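Local coordinates for interferon alpha/beta receptor 1 (Mus musculus, PDB 3WCY), which pairs with IFNAR2 to form the heterodimeric receptor for type I interferons, whose binding activates the JAK-STAT signalling cascade, at residues 13-18 with 127-131; 138-144 with 173-179; 236-242 with 273-279. All blocks are in the same frame, centred on the assembly; numbering follows the deposited sequence.

The three contacts follow one another along the extracellular chain, each closing before the next opens. Interaction 1 joins the first and second fibronectin type-III domains; interaction 2 pairs two strands inside the second; interaction 3 lies within the third. Centres of interactions 1 and 2 are 21 Å apart, those of 2 and 3 25 Å, and those of 1 and 3 31 Å. No two touch: nearest atoms are about 8 Å apart from 1 to 2 and from 2 to 3. Another protein chain reaches interactions 1 and 3 but leaves the two strands of interaction 2 untouched. Tyr159, whose ring packs on Tyr139 of interaction 2, also shares a backbone hydrogen bond with Lys242 of interaction 3.

Interaction 1 of 3, residues 13-18 with 127-131; sequences IIDDNY and GNMWA
Asp16 reaches across to the backbone of 127-131 with its carboxylate. OD2 takes the Asn128 N-H at 2.8 Å and the Met129 N-H at 3.3 Å, both nearly straight, on the syn side and from opposite faces of the carboxylate plane. OD1 adds no more than a weak bond to Met129 N. The carboxylate is thus gripped by two successive amides, with Gly127 CA close by.

The closely packed part is deeper, around Met129 and Trp130. Met129 has CG anti to its backbone N (chi1 -165°) and then bends at chi2 and chi3, which brings its methyl CE to 3.5 Å from Asp15 O. The same CE lies near Ile13 CG2, and Met129 CG rests over one face of the neighbouring Trp130 ring. Asp15 stands at the edge of that indole, its CG 3.3 Å from Trp130 NE1, with carboxylate and ring planes 73° apart. Asp15 OD2 is 3.4 Å from Trp130 NE1, but at too poor an angle for a hydrogen bond; Asp15 OD1 instead accepts from the backbone N of Ser103.

Residues 14-17 form the type II' beta turn of a hairpin linking strands 12-14 and 17-19. This turn, in the first fibronectin type-III domain, meets the 127-131 loop between strands 116-121 and 138-145 of the second, while Phe97 of helix 96-99 and Met102, in the loop after strand 100-101, pack on Trp130.

Toward solvent the contact thins. Tyr18 is exposed and offers Met129 CE its hydroxyl OH alone, at 4.0 Å, while one face of its ring lies over Ile13 CG2. Asn128, by contrast, turns the end of its side chain away from the hairpin; its ND2 bonds weakly to Asp66, its OD1 weakly to an aromatic side chain of another protein chain.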
loop_
_atom_site.group_PDB
_atom_site.type_symbol
_atom_site.label_atom_id
_atom_site.label_comp_id
_atom_site.label_asym_id
_atom_site.label_seq_id
_atom_site.Cartn_x
_atom_site.Cartn_y
_atom_site.Cartn_z
ATOM N N ILE A 13 24.772 3.419 16.023
ATOM C CA ILE A 13 24.102 2.290 15.385
ATOM C C ILE A 13 23.603 2.691 14.003
ATOM O O ILE A 13 22.781 3.603 13.863
ATOM C CB ILE A 13 22.973 1.635 16.246
ATOM C CG1 ILE A 13 23.321 1.592 17.753
ATOM C CG2 ILE A 13 22.628 0.234 15.708
ATOM C CD1 ILE A 13 22.143 1.448 18.670
ATOM N N ILE A 14 24.124 2.007 12.988
ATOM C CA ILE A 14 23.738 2.177 11.593
ATOM C C ILE A 14 23.231 0.801 11.154
ATOM O O ILE A 14 24.033 -0.099 10.873
ATOM C CB ILE A 14 24.865 2.821 10.712
ATOM C CG1 ILE A 14 24.439 3.024 9.246
ATOM C CG2 ILE A 14 26.217 2.116 10.831
ATOM C CD1 ILE A 14 23.859 4.380 8.940
ATOM N N ASP A 15 21.887 0.617 11.217
ATOM C CA ASP A 15 21.182 -0.635 10.924
ATOM C C ASP A 15 21.628 -1.657 11.980
ATOM O O ASP A 15 21.431 -1.403 13.166
ATOM C CB ASP A 15 21.426 -1.114 9.473
ATOM C CG ASP A 15 20.878 -0.200 8.400
ATOM O OD1 ASP A 15 20.977 1.036 8.562
ATOM O OD2 ASP A 15 20.375 -0.718 7.389
ATOM N N ASP A 16 22.248 -2.781 11.567
ATOM C CA ASP A 16 22.675 -3.841 12.483
ATOM C C ASP A 16 24.165 -3.764 12.835
ATOM O O ASP A 16 24.707 -4.661 13.491
ATOM C CB ASP A 16 22.249 -5.229 11.977
ATOM C CG ASP A 16 20.772 -5.502 12.187
ATOM O OD1 ASP A 16 20.321 -5.479 13.360
ATOM O OD2 ASP A 16 20.063 -5.734 11.182
ATOM N N ASN A 17 24.809 -2.655 12.429
ATOM C CA ASN A 17 26.213 -2.371 12.706
ATOM C C ASN A 17 26.319 -1.447 13.912
ATOM O O ASN A 17 25.590 -0.455 13.997
ATOM C CB ASN A 17 26.907 -1.767 11.481
ATOM C CG ASN A 17 27.063 -2.735 10.336
ATOM O OD1 ASN A 17 27.649 -3.815 10.469
ATOM N ND2 ASN A 17 26.562 -2.354 9.173
ATOM N N TYR A 18 27.215 -1.792 14.851
ATOM C CA TYR A 18 27.464 -1.049 16.087
ATOM C C TYR A 18 28.905 -0.522 16.120
ATOM O O TYR A 18 29.800 -1.135 15.525
ATOM C CB TYR A 18 27.186 -1.944 17.307
ATOM C CG TYR A 18 25.730 -2.327 17.474
ATOM C CD1 TYR A 18 24.909 -1.650 18.370
ATOM C CD2 TYR A 18 25.179 -3.386 16.756
ATOM C CE1 TYR A 18 23.570 -2.005 18.536
ATOM C CE2 TYR A 18 23.840 -3.744 16.908
ATOM C CZ TYR A 18 23.041 -3.052 17.801
ATOM O OH TYR A 18 21.723 -3.404 17.950
ATOM N N GLY A 127 18.941 -8.629 7.670
ATOM C CA GLY A 127 19.128 -8.173 9.043
ATOM C C GLY A 127 17.920 -8.287 9.948
ATOM O O GLY A 127 16.976 -9.027 9.644
ATOM N N ASN A 128 17.953 -7.557 11.083
ATOM C CA ASN A 128 16.868 -7.574 12.064
ATOM C C ASN A 128 16.265 -6.220 12.416
ATOM O O ASN A 128 15.066 -6.154 12.710
ATOM C CB ASN A 128 17.228 -8.382 13.309
ATOM C CG ASN A 128 16.356 -9.612 13.464
ATOM O OD1 ASN A 128 15.132 -9.530 13.640
ATOM N ND2 ASN A 128 16.959 -10.784 13.366
ATOM N N MET A 129 17.079 -5.150 12.388
ATOM C CA MET A 129 16.651 -3.784 12.699
ATOM C C MET A 129 15.468 -3.323 11.840
ATOM O O MET A 129 14.548 -2.690 12.362
ATOM C CB MET A 129 17.830 -2.805 12.561
ATOM C CG MET A 129 17.590 -1.446 13.206
ATOM S SD MET A 129 17.302 -1.504 14.993
ATOM C CE MET A 129 18.930 -1.905 15.591
ATOM N N TRP A 130 15.479 -3.659 10.541
ATOM C CA TRP A 130 14.424 -3.245 9.615
ATOM C C TRP A 130 13.559 -4.394 9.075
ATOM O O TRP A 130 12.599 -4.148 8.338
ATOM C CB TRP A 130 15.010 -2.359 8.507
ATOM C CG TRP A 130 15.935 -1.305 9.040
ATOM C CD1 TRP A 130 17.295 -1.294 8.953
ATOM C CD2 TRP A 130 15.576 -0.190 9.871
ATOM N NE1 TRP A 130 17.802 -0.201 9.617
ATOM C CE2 TRP A 130 16.771 0.486 10.202
ATOM C CE3 TRP A 130 14.356 0.318 10.351
ATOM C CZ2 TRP A 130 16.784 1.640 10.990
ATOM C CZ3 TRP A 130 14.370 1.468 11.125
ATOM C CH2 TRP A 130 15.572 2.119 11.431
ATOM N N ALA A 131 13.857 -5.637 9.515
ATOM C CA ALA A 131 13.166 -6.880 9.167
ATOM C C ALA A 131 11.642 -6.815 9.340
ATOM O O ALA A 131 10.933 -7.624 8.734
ATOM C CB ALA A 131 13.731 -8.026 9.985
#

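Interaction 2 of 3, residues 138-144 with 173-179; sequences SYTIRIW and CLEVKAI
Trp144 lays one face of its indole over the backbone of Cys173, with Cys173 O 3.4 Å above the ring plane and toward the rim. Its CG sits between the backbone N and the carbonyl carbon (chi1 65°), which folds the ring across onto the partner strand. Cys173 CB meets the ring at CE2, 3.6 Å away; the sulfur, disulfide-bonded to Cys194, approaches obliquely.

Further along this face, Arg142 and Glu175 run side by side in the same direction. Their guanidinium and carboxylate planes are 42° apart, and the salt bridge from NH1 to OE1 is long at 3.8 Å. Thr140 and Lys177 also lie alongside each other, with Thr140 OG1 against Lys177 CB at 3.2 Å, whereas Ile179 crosses Thr140 at about a right angle and touches its CG2 with CD1.

The opposite face is apolar and buried. Leu174 CD1 touches both Ile143 CB and Ile141 CG2, 3.6 Å from each. Ile141 and Val176 point the same way, while Tyr139 brings CE1 of its ring to Ala178 CB at 3.7 Å. Ile120 of strand 116-121 and Ile163 of strand 160-163 pack on this face.

Backbone bonds join Ser138 to Ile179, Thr140 to Lys177, Arg142 to Glu175 and Trp144 to Cys173, those of the last two pairs partly weak. With strands 152-156 and 193-196 at its flanks, this antiparallel pair forms the middle of the four-stranded sheet of a fibronectin type-III beta-sandwich, its apolar side turned to the other sheet.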
loop_
_atom_site.group_PDB
_atom_site.type_symbol
_atom_site.label_atom_id
_atom_site.label_comp_id
_atom_site.label_asym_id
_atom_site.label_seq_id
_atom_site.Cartn_x
_atom_site.Cartn_y
_atom_site.Cartn_z
ATOM N N SER A 138 9.427 4.052 2.238
ATOM C CA SER A 138 9.073 4.675 0.966
ATOM C C SER A 138 10.400 5.124 0.371
ATOM O O SER A 138 11.397 5.179 1.094
ATOM C CB SER A 138 8.156 5.875 1.183
ATOM O OG SER A 138 7.845 6.522 -0.042
ATOM N N TYR A 139 10.431 5.395 -0.940
ATOM C CA TYR A 139 11.654 5.821 -1.629
ATOM C C TYR A 139 11.402 7.018 -2.529
ATOM O O TYR A 139 10.290 7.192 -3.037
ATOM C CB TYR A 139 12.309 4.649 -2.403
ATOM C CG TYR A 139 12.512 3.415 -1.548
ATOM C CD1 TYR A 139 13.624 3.292 -0.719
ATOM C CD2 TYR A 139 11.553 2.402 -1.511
ATOM C CE1 TYR A 139 13.793 2.179 0.104
ATOM C CE2 TYR A 139 11.709 1.287 -0.687
ATOM C CZ TYR A 139 12.832 1.181 0.120
ATOM O OH TYR A 139 12.992 0.096 0.943
ATOM N N THR A 140 12.418 7.876 -2.671
ATOM C CA THR A 140 12.366 9.072 -3.515
ATOM C C THR A 140 13.551 8.984 -4.484
ATOM O O THR A 140 14.700 8.880 -4.042
ATOM C CB THR A 140 12.399 10.371 -2.674
ATOM O OG1 THR A 140 13.686 10.516 -2.071
ATOM C CG2 THR A 140 11.315 10.431 -1.608
ATOM N N ILE A 141 13.269 8.993 -5.791
ATOM C CA ILE A 141 14.289 8.884 -6.834
ATOM C C ILE A 141 14.531 10.235 -7.492
ATOM O O ILE A 141 13.576 10.953 -7.799
ATOM C CB ILE A 141 13.954 7.809 -7.920
ATOM C CG1 ILE A 141 12.944 6.702 -7.477
ATOM C CG2 ILE A 141 15.209 7.269 -8.605
ATOM C CD1 ILE A 141 13.427 5.651 -6.482
ATOM N N ARG A 142 15.817 10.549 -7.746
ATOM C CA ARG A 142 16.277 11.754 -8.431
ATOM C C ARG A 142 17.025 11.334 -9.693
ATOM O O ARG A 142 17.977 10.560 -9.618
ATOM C CB ARG A 142 17.194 12.581 -7.528
ATOM C CG ARG A 142 16.472 13.535 -6.592
ATOM C CD ARG A 142 17.498 14.379 -5.861
ATOM N NE ARG A 142 16.903 15.244 -4.846
ATOM C CZ ARG A 142 17.577 15.777 -3.830
ATOM N NH1 ARG A 142 18.873 15.526 -3.678
ATOM N NH2 ARG A 142 16.956 16.555 -2.950
ATOM N N ILE A 143 16.573 11.830 -10.852
ATOM C CA ILE A 143 17.155 11.547 -12.165
ATOM C C ILE A 143 17.437 12.852 -12.938
ATOM O O ILE A 143 16.656 13.805 -12.877
ATOM C CB ILE A 143 16.301 10.505 -12.965
ATOM C CG1 ILE A 143 17.044 9.953 -14.208
ATOM C CG2 ILE A 143 14.883 11.014 -13.293
ATOM C CD1 ILE A 143 16.436 8.684 -14.884
ATOM N N TRP A 144 18.573 12.880 -13.640
ATOM C CA TRP A 144 19.032 13.989 -14.480
ATOM C C TRP A 144 20.042 13.436 -15.480
ATOM O O TRP A 144 20.604 12.371 -15.228
ATOM C CB TRP A 144 19.705 15.079 -13.620
ATOM C CG TRP A 144 20.967 14.630 -12.940
ATOM C CD1 TRP A 144 22.238 14.723 -13.426
ATOM C CD2 TRP A 144 21.067 13.955 -11.680
ATOM N NE1 TRP A 144 23.125 14.145 -12.549
ATOM C CE2 TRP A 144 22.437 13.693 -11.453
ATOM C CE3 TRP A 144 20.132 13.553 -10.711
ATOM C CZ2 TRP A 144 22.895 13.062 -10.291
ATOM C CZ3 TRP A 144 20.590 12.937 -9.556
ATOM C CH2 TRP A 144 21.953 12.682 -9.362
ATOM N N CYS A 173 21.932 10.100 -14.568
ATOM C CA CYS A 173 22.465 9.713 -13.261
ATOM C C CYS A 173 21.360 9.698 -12.206
ATOM O O CYS A 173 20.436 10.515 -12.273
ATOM C CB CYS A 173 23.651 10.582 -12.858
ATOM S SG CYS A 173 25.039 10.513 -14.028
ATOM N N LEU A 174 21.415 8.706 -11.286
ATOM C CA LEU A 174 20.391 8.430 -10.272
ATOM C C LEU A 174 20.838 8.546 -8.814
ATOM O O LEU A 174 22.009 8.331 -8.493
ATOM C CB LEU A 174 19.807 7.019 -10.501
ATOM C CG LEU A 174 18.762 6.781 -11.612
ATOM C CD1 LEU A 174 17.497 7.522 -11.370
ATOM C CD2 LEU A 174 19.320 6.938 -13.025
ATOM N N GLU A 175 19.860 8.831 -7.929
ATOM C CA GLU A 175 20.016 8.967 -6.480
ATOM C C GLU A 175 18.709 8.529 -5.786
ATOM O O GLU A 175 17.648 9.102 -6.050
ATOM C CB GLU A 175 20.380 10.416 -6.115
ATOM C CG GLU A 175 21.657 10.529 -5.294
ATOM C CD GLU A 175 22.020 11.907 -4.762
ATOM O OE1 GLU A 175 21.244 12.866 -4.986
ATOM O OE2 GLU A 175 23.081 12.020 -4.101
ATOM N N VAL A 176 18.783 7.485 -4.934
ATOM C CA VAL A 176 17.625 6.920 -4.225
ATOM C C VAL A 176 17.763 7.107 -2.717
ATOM O O VAL A 176 18.767 6.706 -2.126
ATOM C CB VAL A 176 17.358 5.433 -4.601
ATOM C CG1 VAL A 176 16.130 4.879 -3.887
ATOM C CG2 VAL A 176 17.221 5.254 -6.108
ATOM N N LYS A 177 16.730 7.695 -2.108
ATOM C CA LYS A 177 16.621 7.964 -0.678
ATOM C C LYS A 177 15.580 7.011 -0.054
ATOM O O LYS A 177 14.477 6.852 -0.599
ATOM C CB LYS A 177 16.192 9.433 -0.478
ATOM C CG LYS A 177 16.165 9.939 0.957
ATOM C CD LYS A 177 15.665 11.382 1.003
ATOM C CE LYS A 177 16.115 12.156 2.227
ATOM N NZ LYS A 177 17.537 12.592 2.137
ATOM N N ALA A 178 15.930 6.385 1.085
ATOM C CA ALA A 178 14.998 5.524 1.813
ATOM C C ALA A 178 14.384 6.352 2.922
ATOM O O ALA A 178 15.103 6.970 3.713
ATOM C CB ALA A 178 15.717 4.317 2.393
ATOM N N ILE A 179 13.058 6.424 2.953
ATOM C CA ILE A 179 12.376 7.197 3.992
ATOM C C ILE A 179 11.409 6.360 4.814
ATOM O O ILE A 179 10.773 5.465 4.264
ATOM C CB ILE A 179 11.769 8.535 3.481
ATOM C CG1 ILE A 179 10.921 8.349 2.201
ATOM C CG2 ILE A 179 12.873 9.583 3.281
ATOM C CD1 ILE A 179 9.867 9.453 1.948
#

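Interaction 3 of 3, residues 236-242 with 273-279; sequences WLPGYSK and VYTGTFF
Trp236 lies at the centre of an aromatic cluster in the third fibronectin type-III domain, where strands 235-238 and 277-281 pair in antiparallel fashion within its four-stranded sheet. Val273 CG1 sits over one face of the indole, 3.5 Å from the centroid of the five-membered ring, a CH-pi contact. The six-membered ring turns its edge to the face of Tyr274, with planes 75° apart, in a T-shaped stack. An offset edge-to-face pair follows with Phe278, planes at 81°, and Phe278 CB touches Trp236 CE3. Thr275 OG1 stands at the same indole's rim, 3.2 Å from CZ3.

On the other flank Lys242 CE lies over one face of the Phe279 ring, toward its rim, 4.0 Å from the centroid. The bend at chi3 brings that methylene there, and the one at chi4 sets the direction of NZ; the ammonium is too distant for more than a weak cation-pi attraction and forms a salt bridge with Glu296.

Behind these side chains the two strands are bonded to each other: Leu237 and Phe279 are a hydrogen-bonded pair, with Phe279 N to Leu237 O at 2.8 Å. Outside, Phe268 of strand 266-269 packs on Val273 and Phe278, Tyr218 meets the Phe278 ring edge-to-face, and Ile255 packs on Trp236. Thr277 OG1 is hydrogen-bonded to an acidic side chain of another protein chain.

Where strand 235-238 gives way to a weakly bonded helical turn at about 239-242, Thr277 O accepts two bonds from opposite faces of its carbonyl plane: Gly239 N at 2.9 Å and Thr275 OG1 at 3.0 Å.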
loop_
_atom_site.group_PDB
_atom_site.type_symbol
_atom_site.label_atom_id
_atom_site.label_comp_id
_atom_site.label_asym_id
_atom_site.label_seq_id
_atom_site.Cartn_x
_atom_site.Cartn_y
_atom_site.Cartn_z
ATOM N N TRP A 236 0.947 -11.484 -15.718
ATOM C CA TRP A 236 0.289 -10.878 -14.561
ATOM C C TRP A 236 1.112 -11.051 -13.297
ATOM O O TRP A 236 1.786 -12.065 -13.124
ATOM C CB TRP A 236 -1.155 -11.393 -14.379
ATOM C CG TRP A 236 -1.265 -12.740 -13.724
ATOM C CD1 TRP A 236 -1.154 -13.954 -14.329
ATOM C CD2 TRP A 236 -1.518 -13.003 -12.338
ATOM N NE1 TRP A 236 -1.325 -14.958 -13.408
ATOM C CE2 TRP A 236 -1.535 -14.404 -12.173
ATOM C CE3 TRP A 236 -1.722 -12.188 -11.210
ATOM C CZ2 TRP A 236 -1.742 -15.010 -10.928
ATOM C CZ3 TRP A 236 -1.935 -12.790 -9.980
ATOM C CH2 TRP A 236 -1.941 -14.184 -9.847
ATOM N N LEU A 237 1.055 -10.064 -12.412
ATOM C CA LEU A 237 1.798 -10.107 -11.159
ATOM C C LEU A 237 0.863 -9.685 -10.030
ATOM O O LEU A 237 0.166 -8.688 -10.192
ATOM C CB LEU A 237 3.030 -9.179 -11.253
ATOM C CG LEU A 237 4.128 -9.332 -10.198
ATOM C CD1 LEU A 237 4.990 -10.544 -10.458
ATOM C CD2 LEU A 237 4.999 -8.090 -10.136
ATOM N N PRO A 238 0.796 -10.430 -8.903
ATOM C CA PRO A 238 -0.097 -10.017 -7.804
ATOM C C PRO A 238 0.329 -8.689 -7.170
ATOM O O PRO A 238 1.530 -8.434 -7.044
ATOM C CB PRO A 238 -0.001 -11.176 -6.811
ATOM C CG PRO A 238 1.277 -11.848 -7.114
ATOM C CD PRO A 238 1.548 -11.656 -8.566
ATOM N N GLY A 239 -0.661 -7.868 -6.807
ATOM C CA GLY A 239 -0.511 -6.527 -6.230
ATOM C C GLY A 239 0.600 -6.281 -5.220
ATOM O O GLY A 239 1.314 -5.275 -5.316
ATOM N N TYR A 240 0.753 -7.204 -4.254
ATOM C CA TYR A 240 1.740 -7.126 -3.176
ATOM C C TYR A 240 3.184 -7.349 -3.615
ATOM O O TYR A 240 4.085 -7.004 -2.855
ATOM C CB TYR A 240 1.370 -8.095 -2.027
ATOM C CG TYR A 240 1.793 -9.534 -2.246
ATOM C CD1 TYR A 240 3.036 -9.990 -1.815
ATOM C CD2 TYR A 240 0.948 -10.443 -2.882
ATOM C CE1 TYR A 240 3.439 -11.307 -2.027
ATOM C CE2 TYR A 240 1.339 -11.767 -3.097
ATOM C CZ TYR A 240 2.586 -12.196 -2.663
ATOM O OH TYR A 240 2.990 -13.498 -2.856
ATOM N N SER A 241 3.406 -7.987 -4.782
ATOM C CA SER A 241 4.738 -8.344 -5.294
ATOM C C SER A 241 5.619 -7.142 -5.611
ATOM O O SER A 241 6.775 -7.101 -5.180
ATOM C CB SER A 241 4.634 -9.251 -6.520
ATOM O OG SER A 241 4.202 -10.567 -6.218
ATOM N N LYS A 242 5.084 -6.175 -6.372
ATOM C CA LYS A 242 5.819 -4.977 -6.754
ATOM C C LYS A 242 6.054 -4.068 -5.557
ATOM O O LYS A 242 7.054 -3.357 -5.517
ATOM C CB LYS A 242 5.101 -4.236 -7.890
ATOM C CG LYS A 242 6.066 -3.724 -8.960
ATOM C CD LYS A 242 5.412 -3.635 -10.326
ATOM C CE LYS A 242 4.832 -2.270 -10.618
ATOM N NZ LYS A 242 5.880 -1.300 -11.030
ATOM N N VAL A 273 -5.887 -15.580 -12.900
ATOM C CA VAL A 273 -5.504 -14.332 -12.235
ATOM C C VAL A 273 -6.267 -14.250 -10.893
ATOM O O VAL A 273 -7.215 -13.470 -10.718
ATOM C CB VAL A 273 -5.703 -13.098 -13.165
ATOM C CG1 VAL A 273 -4.638 -13.056 -14.250
ATOM C CG2 VAL A 273 -7.091 -13.088 -13.799
ATOM N N TYR A 274 -5.845 -15.105 -9.952
ATOM C CA TYR A 274 -6.504 -15.295 -8.669
ATOM C C TYR A 274 -6.482 -14.208 -7.600
ATOM O O TYR A 274 -7.388 -14.205 -6.764
ATOM C CB TYR A 274 -6.226 -16.680 -8.088
ATOM C CG TYR A 274 -4.769 -17.026 -7.896
ATOM C CD1 TYR A 274 -4.125 -16.756 -6.692
ATOM C CD2 TYR A 274 -4.069 -17.741 -8.864
ATOM C CE1 TYR A 274 -2.804 -17.142 -6.477
ATOM C CE2 TYR A 274 -2.747 -18.134 -8.661
ATOM C CZ TYR A 274 -2.118 -17.833 -7.462
ATOM O OH TYR A 274 -0.809 -18.198 -7.248
ATOM N N THR A 275 -5.503 -13.291 -7.612
ATOM C CA THR A 275 -5.454 -12.227 -6.595
ATOM C C THR A 275 -6.486 -11.125 -6.815
ATOM O O THR A 275 -6.949 -10.925 -7.936
ATOM C CB THR A 275 -4.026 -11.715 -6.343
ATOM O OG1 THR A 275 -3.429 -11.300 -7.573
ATOM C CG2 THR A 275 -3.156 -12.740 -5.628
ATOM N N GLY A 276 -6.847 -10.441 -5.729
ATOM C CA GLY A 276 -7.816 -9.347 -5.728
ATOM C C GLY A 276 -7.316 -8.113 -6.448
ATOM O O GLY A 276 -8.103 -7.347 -7.014
ATOM N N THR A 277 -5.991 -7.917 -6.399
ATOM C CA THR A 277 -5.283 -6.838 -7.066
ATOM C C THR A 277 -4.120 -7.438 -7.825
ATOM O O THR A 277 -3.446 -8.338 -7.317
ATOM C CB THR A 277 -4.824 -5.747 -6.085
ATOM O OG1 THR A 277 -4.118 -6.315 -4.983
ATOM C CG2 THR A 277 -5.958 -4.882 -5.596
ATOM N N PHE A 278 -3.903 -6.961 -9.057
ATOM C CA PHE A 278 -2.812 -7.423 -9.908
ATOM C C PHE A 278 -2.352 -6.419 -10.977
ATOM O O PHE A 278 -3.071 -5.470 -11.298
ATOM C CB PHE A 278 -3.057 -8.850 -10.465
ATOM C CG PHE A 278 -4.208 -9.059 -11.421
ATOM C CD1 PHE A 278 -3.986 -9.156 -12.790
ATOM C CD2 PHE A 278 -5.500 -9.254 -10.948
ATOM C CE1 PHE A 278 -5.047 -9.387 -13.676
ATOM C CE2 PHE A 278 -6.558 -9.488 -11.832
ATOM C CZ PHE A 278 -6.325 -9.550 -13.190
ATOM N N PHE A 279 -1.123 -6.613 -11.476
ATOM C CA PHE A 279 -0.488 -5.787 -12.506
ATOM C C PHE A 279 -0.431 -6.574 -13.808
ATOM O O PHE A 279 -0.267 -7.793 -13.771
ATOM C CB PHE A 279 0.946 -5.393 -12.085
ATOM C CG PHE A 279 1.056 -4.518 -10.861
ATOM C CD1 PHE A 279 1.211 -5.076 -9.598
ATOM C CD2 PHE A 279 1.046 -3.133 -10.973
ATOM C CE1 PHE A 279 1.325 -4.263 -8.468
ATOM C CE2 PHE A 279 1.170 -2.320 -9.840
ATOM C CZ PHE A 279 1.300 -2.890 -8.598
#